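Local coordinates for protein methionine gamma-lyase (Trichomonas vaginalis, PDB 1PFF) that belongs to the Cys/Met metabolism family of pyridoxal-phosphate-dependent enzymes and assembles from several copies of its chain, at residues A[53-56]-A[57-61]; A[293-296]-A[297-300]. All blocks are in the same frame, centred on the assembly; numbering follows the deposited sequence.

Overall arrangement
Both interactions are local, each binding one helical turn to the next, yet they show how the same backbone geometry takes different side chains according to its place in the fold. Interaction 1 lies on helix 48-60, the crossover helix of a beta-alpha-beta unit, and is partly buried: apolar side chains pack against the large sheet and helix 22-33, while polar ones reach a second subunit. Interaction 2, on the short helix 294-299, is a surface contact built from charged side chains, a salt bridge and a water. Their centres are about 20 Å apart and their nearest atoms about 7 Å, so the two contacts do not touch.

Interaction 1: A[53-56]-A[57-61]; sequences LFEH and QLRKF. With EDO (1,2-ethanediol), chain O.
Leu53 O receives the amide of Leu58 at 2.9 Å, an i to i+5 bond that marks a wider, pi-type turn in the helix. The same oxygen takes a second, weak bond from Gln57 N at 3.2 Å, and one turn further on the normal i to i+4 pattern returns with Lys60 N bonded to His56 O. This is the last part of helix 48-60, the crossover helix of the beta-alpha-beta unit formed with strands 39-43 and 64-68, on the seven-stranded sheet of this PLP-dependent enzyme. The buried face is apolar. Phe54 and Leu58 run side by side in the same direction, ring atom CD1 of Phe54 meeting methyl CD1 of Leu58 at 3.6 Å; Phe54 also meets Tyr88 edge-to-face, and both side chains rest on Leu40 of strand 39-43. Gln57 faces a neighbouring subunit, where its NE2 is hydrogen-bonded to Gln171. Its OE1 takes a weak bond from Lys60 NZ, whose stronger partner is Trp31 O of that subunit. Arg59 crosses Glu55 obliquely, with its CD 3.1 Å from Glu55 O and NH1 3.5 Å from Glu55 CG. The carboxylate and guanidinium planes stand 86° apart, and the opposite charges are not in contact. The arginine is extended from CG to NE, and its NH2 hydrogen-bonds Val65 O of strand 64-68. At the edge of the guanidinium, NE donates to O2 of a 1,2-ethanediol, probably from the crystallisation liquor, at 2.8 Å with an N-H...O angle of 135°.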
loop_
_atom_site.group_PDB
_atom_site.type_symbol
_atom_site.label_atom_id
_atom_site.label_comp_id
_atom_site.label_asym_id
_atom_site.label_seq_id
_atom_site.Cartn_x
_atom_site.Cartn_y
_atom_site.Cartn_z
ATOM N N LEU A 53 14.867 -17.619 -22.358
ATOM C CA LEU A 53 14.066 -18.719 -21.822
ATOM C C LEU A 53 13.981 -19.858 -22.837
ATOM O O LEU A 53 14.171 -21.031 -22.490
ATOM C CB LEU A 53 12.662 -18.243 -21.438
ATOM C CG LEU A 53 11.606 -19.338 -21.218
ATOM C CD1 LEU A 53 11.891 -20.146 -19.937
ATOM C CD2 LEU A 53 10.218 -18.757 -21.180
ATOM N N PHE A 54 13.691 -19.500 -24.088
ATOM C CA PHE A 54 13.529 -20.494 -25.149
ATOM C C PHE A 54 14.867 -21.083 -25.573
ATOM O O PHE A 54 15.000 -22.299 -25.648
ATOM C CB PHE A 54 12.830 -19.890 -26.371
ATOM C CG PHE A 54 11.386 -19.512 -26.138
ATOM C CD1 PHE A 54 10.751 -19.784 -24.929
ATOM C CD2 PHE A 54 10.664 -18.883 -27.142
ATOM C CE1 PHE A 54 9.419 -19.431 -24.719
ATOM C CE2 PHE A 54 9.320 -18.535 -26.946
ATOM C CZ PHE A 54 8.703 -18.807 -25.731
ATOM N N GLU A 55 15.850 -20.217 -25.842
ATOM C CA GLU A 55 17.126 -20.650 -26.428
ATOM C C GLU A 55 17.965 -21.473 -25.464
ATOM O O GLU A 55 18.552 -22.472 -25.857
ATOM C CB GLU A 55 17.952 -19.463 -26.936
ATOM C CG GLU A 55 19.120 -19.863 -27.839
ATOM C CD GLU A 55 20.095 -18.727 -28.115
ATOM O OE1 GLU A 55 19.816 -17.574 -27.728
ATOM O OE2 GLU A 55 21.160 -18.986 -28.722
ATOM N N HIS A 56 18.024 -21.051 -24.205
ATOM C CA HIS A 56 18.921 -21.692 -23.249
ATOM C C HIS A 56 18.179 -22.627 -22.290
ATOM O O HIS A 56 18.591 -23.773 -22.116
ATOM C CB HIS A 56 19.738 -20.653 -22.468
ATOM C CG HIS A 56 20.480 -19.678 -23.335
ATOM N ND1 HIS A 56 21.502 -20.056 -24.184
ATOM C CD2 HIS A 56 20.359 -18.334 -23.471
ATOM C CE1 HIS A 56 21.967 -18.990 -24.813
ATOM N NE2 HIS A 56 21.291 -17.933 -24.398
ATOM N N GLN A 57 17.090 -22.148 -21.688
ATOM C CA GLN A 57 16.432 -22.874 -20.597
ATOM C C GLN A 57 15.582 -24.079 -21.029
ATOM O O GLN A 57 15.759 -25.191 -20.511
ATOM C CB GLN A 57 15.636 -21.914 -19.706
ATOM C CG GLN A 57 16.445 -20.701 -19.222
ATOM C CD GLN A 57 17.671 -21.079 -18.382
ATOM O OE1 GLN A 57 17.772 -22.198 -17.876
ATOM N NE2 GLN A 57 18.593 -20.131 -18.223
ATOM N N LEU A 58 14.668 -23.871 -21.968
ATOM C CA LEU A 58 13.875 -24.976 -22.488
ATOM C C LEU A 58 14.788 -26.078 -23.050
ATOM O O LEU A 58 14.612 -27.261 -22.744
ATOM C CB LEU A 58 12.862 -24.489 -23.533
ATOM C CG LEU A 58 11.711 -23.592 -23.051
ATOM C CD1 LEU A 58 10.755 -23.307 -24.201
ATOM C CD2 LEU A 58 10.953 -24.199 -21.876
ATOM N N ARG A 59 15.773 -25.674 -23.848
ATOM C CA ARG A 59 16.689 -26.610 -24.503
ATOM C C ARG A 59 17.501 -27.475 -23.543
ATOM O O ARG A 59 17.763 -28.636 -23.851
ATOM C CB ARG A 59 17.641 -25.873 -25.452
ATOM C CG ARG A 59 16.999 -25.435 -26.767
ATOM C CD ARG A 59 18.003 -24.872 -27.764
ATOM N NE ARG A 59 17.413 -24.668 -29.082
ATOM C CZ ARG A 59 17.786 -23.719 -29.934
ATOM N NH1 ARG A 59 18.762 -22.871 -29.622
ATOM N NH2 ARG A 59 17.190 -23.627 -31.111
ATOM N N LYS A 60 17.899 -26.925 -22.392
ATOM C CA LYS A 60 18.688 -27.701 -21.431
ATOM C C LYS A 60 17.828 -28.717 -20.676
ATOM O O LYS A 60 18.364 -29.648 -20.072
ATOM C CB LYS A 60 19.477 -26.798 -20.464
ATOM C CG LYS A 60 18.634 -26.164 -19.368
ATOM C CD LYS A 60 19.473 -25.362 -18.362
ATOM C CE LYS A 60 18.628 -25.099 -17.133
ATOM N NZ LYS A 60 19.252 -24.212 -16.141
ATOM N N PHE A 61 16.507 -28.525 -20.708
ATOM C CA PHE A 61 15.557 -29.504 -20.166
ATOM C C PHE A 61 14.897 -30.377 -21.249
ATOM O O PHE A 61 13.773 -30.855 -21.073
ATOM C CB PHE A 61 14.507 -28.811 -19.288
ATOM C CG PHE A 61 15.057 -28.321 -17.982
ATOM C CD1 PHE A 61 15.526 -29.222 -17.025
ATOM C CD2 PHE A 61 15.157 -26.963 -17.726
ATOM C CE1 PHE A 61 16.073 -28.764 -15.821
ATOM C CE2 PHE A 61 15.681 -26.499 -16.514
ATOM C CZ PHE A 61 16.149 -27.402 -15.569
HETATM C C1 EDO O . 17.391 -28.130 -32.080
HETATM O O1 EDO O . 16.313 -27.845 -32.966
HETATM C C2 EDO O . 16.867 -28.405 -30.668
HETATM O O2 EDO O . 16.587 -27.185 -30.008
#

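Interaction 2: A[293-296]-A[297-300]; sequences PKEE and REAA
The Arg297 guanidinium lies with one face against Lys294, whose CA is over its centre and whose CG is 3.5 Å from Arg297 NH2. The arginine chain, bent at chi3 (-54°), folds back against Lys294 in the first turn of helix 294-299, where Pro293 holds the N-cap position. From there the lysine crosses to Glu298, one turn on, in an i to i+4 salt bridge: Lys294 NZ meets the syn lone pair of Glu298 OE2 at 2.6 Å. A bend at chi4 (-82°) turns the ammonium to this oxygen, and a water takes a bond from NZ and gives one to Glu298 OE1, so lysine, carboxylate and water close a ring. Four backbone bonds of the i to i+4 kind hold the helix itself, among them Arg297 N to Pro293 O at 3.1 Å and Ala299 N to Glu295 O at 2.9 Å. Ala300 then leaves the helical conformation. The surface helix comes shortly before strand 306-310 of the smaller sheet, and Arg297 ties it to the surrounding chain: NH1 forms a weak hydrogen bond with His289 O, and NH2 a salt bridge with Asp304 OD1 in the loop between helix 294-299 and that strand.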
loop_
_atom_site.group_PDB
_atom_site.type_symbol
_atom_site.label_atom_id
_atom_site.label_comp_id
_atom_site.label_asym_id
_atom_site.label_seq_id
_atom_site.Cartn_x
_atom_site.Cartn_y
_atom_site.Cartn_z
ATOM N N PRO A 293 27.382 -9.399 -28.134
ATOM C CA PRO A 293 28.320 -9.216 -29.251
ATOM C C PRO A 293 27.615 -8.609 -30.465
ATOM O O PRO A 293 26.527 -9.068 -30.826
ATOM C CB PRO A 293 28.786 -10.645 -29.560
ATOM C CG PRO A 293 28.649 -11.374 -28.266
ATOM C CD PRO A 293 27.446 -10.767 -27.582
ATOM N N LYS A 294 28.234 -7.595 -31.069
ATOM C CA LYS A 294 27.637 -6.826 -32.171
ATOM C C LYS A 294 26.998 -7.697 -33.261
ATOM O O LYS A 294 25.842 -7.485 -33.632
ATOM C CB LYS A 294 28.676 -5.874 -32.789
ATOM C CG LYS A 294 28.099 -4.849 -33.764
ATOM C CD LYS A 294 29.161 -3.852 -34.226
ATOM C CE LYS A 294 28.661 -2.992 -35.385
ATOM N NZ LYS A 294 28.793 -3.679 -36.710
ATOM N N GLU A 295 27.757 -8.672 -33.753
ATOM C CA GLU A 295 27.313 -9.548 -34.837
ATOM C C GLU A 295 26.082 -10.371 -34.459
ATOM O O GLU A 295 25.264 -10.712 -35.323
ATOM C CB GLU A 295 28.446 -10.476 -35.284
ATOM C CG GLU A 295 29.733 -9.758 -35.657
ATOM C CD GLU A 295 30.746 -10.681 -36.307
ATOM O OE1 GLU A 295 31.020 -11.764 -35.747
ATOM O OE2 GLU A 295 31.266 -10.324 -37.384
ATOM N N GLU A 296 25.958 -10.675 -33.169
ATOM C CA GLU A 296 24.810 -11.413 -32.645
ATOM C C GLU A 296 23.560 -10.539 -32.567
ATOM O O GLU A 296 22.456 -11.011 -32.830
ATOM C CB GLU A 296 25.128 -11.992 -31.270
ATOM C CG GLU A 296 26.276 -12.988 -31.277
ATOM C CD GLU A 296 26.077 -14.113 -30.284
ATOM O OE1 GLU A 296 25.240 -13.964 -29.365
ATOM O OE2 GLU A 296 26.761 -15.146 -30.429
ATOM N N ARG A 297 23.739 -9.274 -32.194
ATOM C CA ARG A 297 22.648 -8.300 -32.229
ATOM C C ARG A 297 22.112 -8.195 -33.656
ATOM O O ARG A 297 20.899 -8.212 -33.879
ATOM C CB ARG A 297 23.128 -6.919 -31.761
ATOM C CG ARG A 297 23.586 -6.847 -30.311
ATOM C CD ARG A 297 23.768 -5.434 -29.779
ATOM N NE ARG A 297 24.650 -4.609 -30.611
ATOM C CZ ARG A 297 25.828 -4.127 -30.219
ATOM N NH1 ARG A 297 26.298 -4.398 -29.004
ATOM N NH2 ARG A 297 26.544 -3.375 -31.043
ATOM N N GLU A 298 23.038 -8.106 -34.609
ATOM C CA GLU A 298 22.736 -7.906 -36.025
ATOM C C GLU A 298 22.085 -9.119 -36.692
ATOM O O GLU A 298 21.157 -8.972 -37.498
ATOM C CB GLU A 298 24.014 -7.498 -36.771
ATOM C CG GLU A 298 24.526 -6.126 -36.356
ATOM C CD GLU A 298 25.970 -5.862 -36.737
ATOM O OE1 GLU A 298 26.715 -6.819 -37.058
ATOM O OE2 GLU A 298 26.361 -4.676 -36.722
ATOM N N ALA A 299 22.569 -10.314 -36.358
ATOM C CA ALA A 299 21.958 -11.548 -36.841
ATOM C C ALA A 299 20.490 -11.625 -36.403
ATOM O O ALA A 299 19.639 -12.123 -37.148
ATOM C CB ALA A 299 22.744 -12.764 -36.355
ATOM N N ALA A 300 20.205 -11.096 -35.211
ATOM C CA ALA A 300 18.859 -11.106 -34.633
ATOM C C ALA A 300 17.993 -9.885 -35.003
ATOM O O ALA A 300 16.918 -9.697 -34.434
ATOM C CB ALA A 300 18.942 -11.253 -33.121
HETATM O O HOH W 1 29.347 -6.280 -37.352
#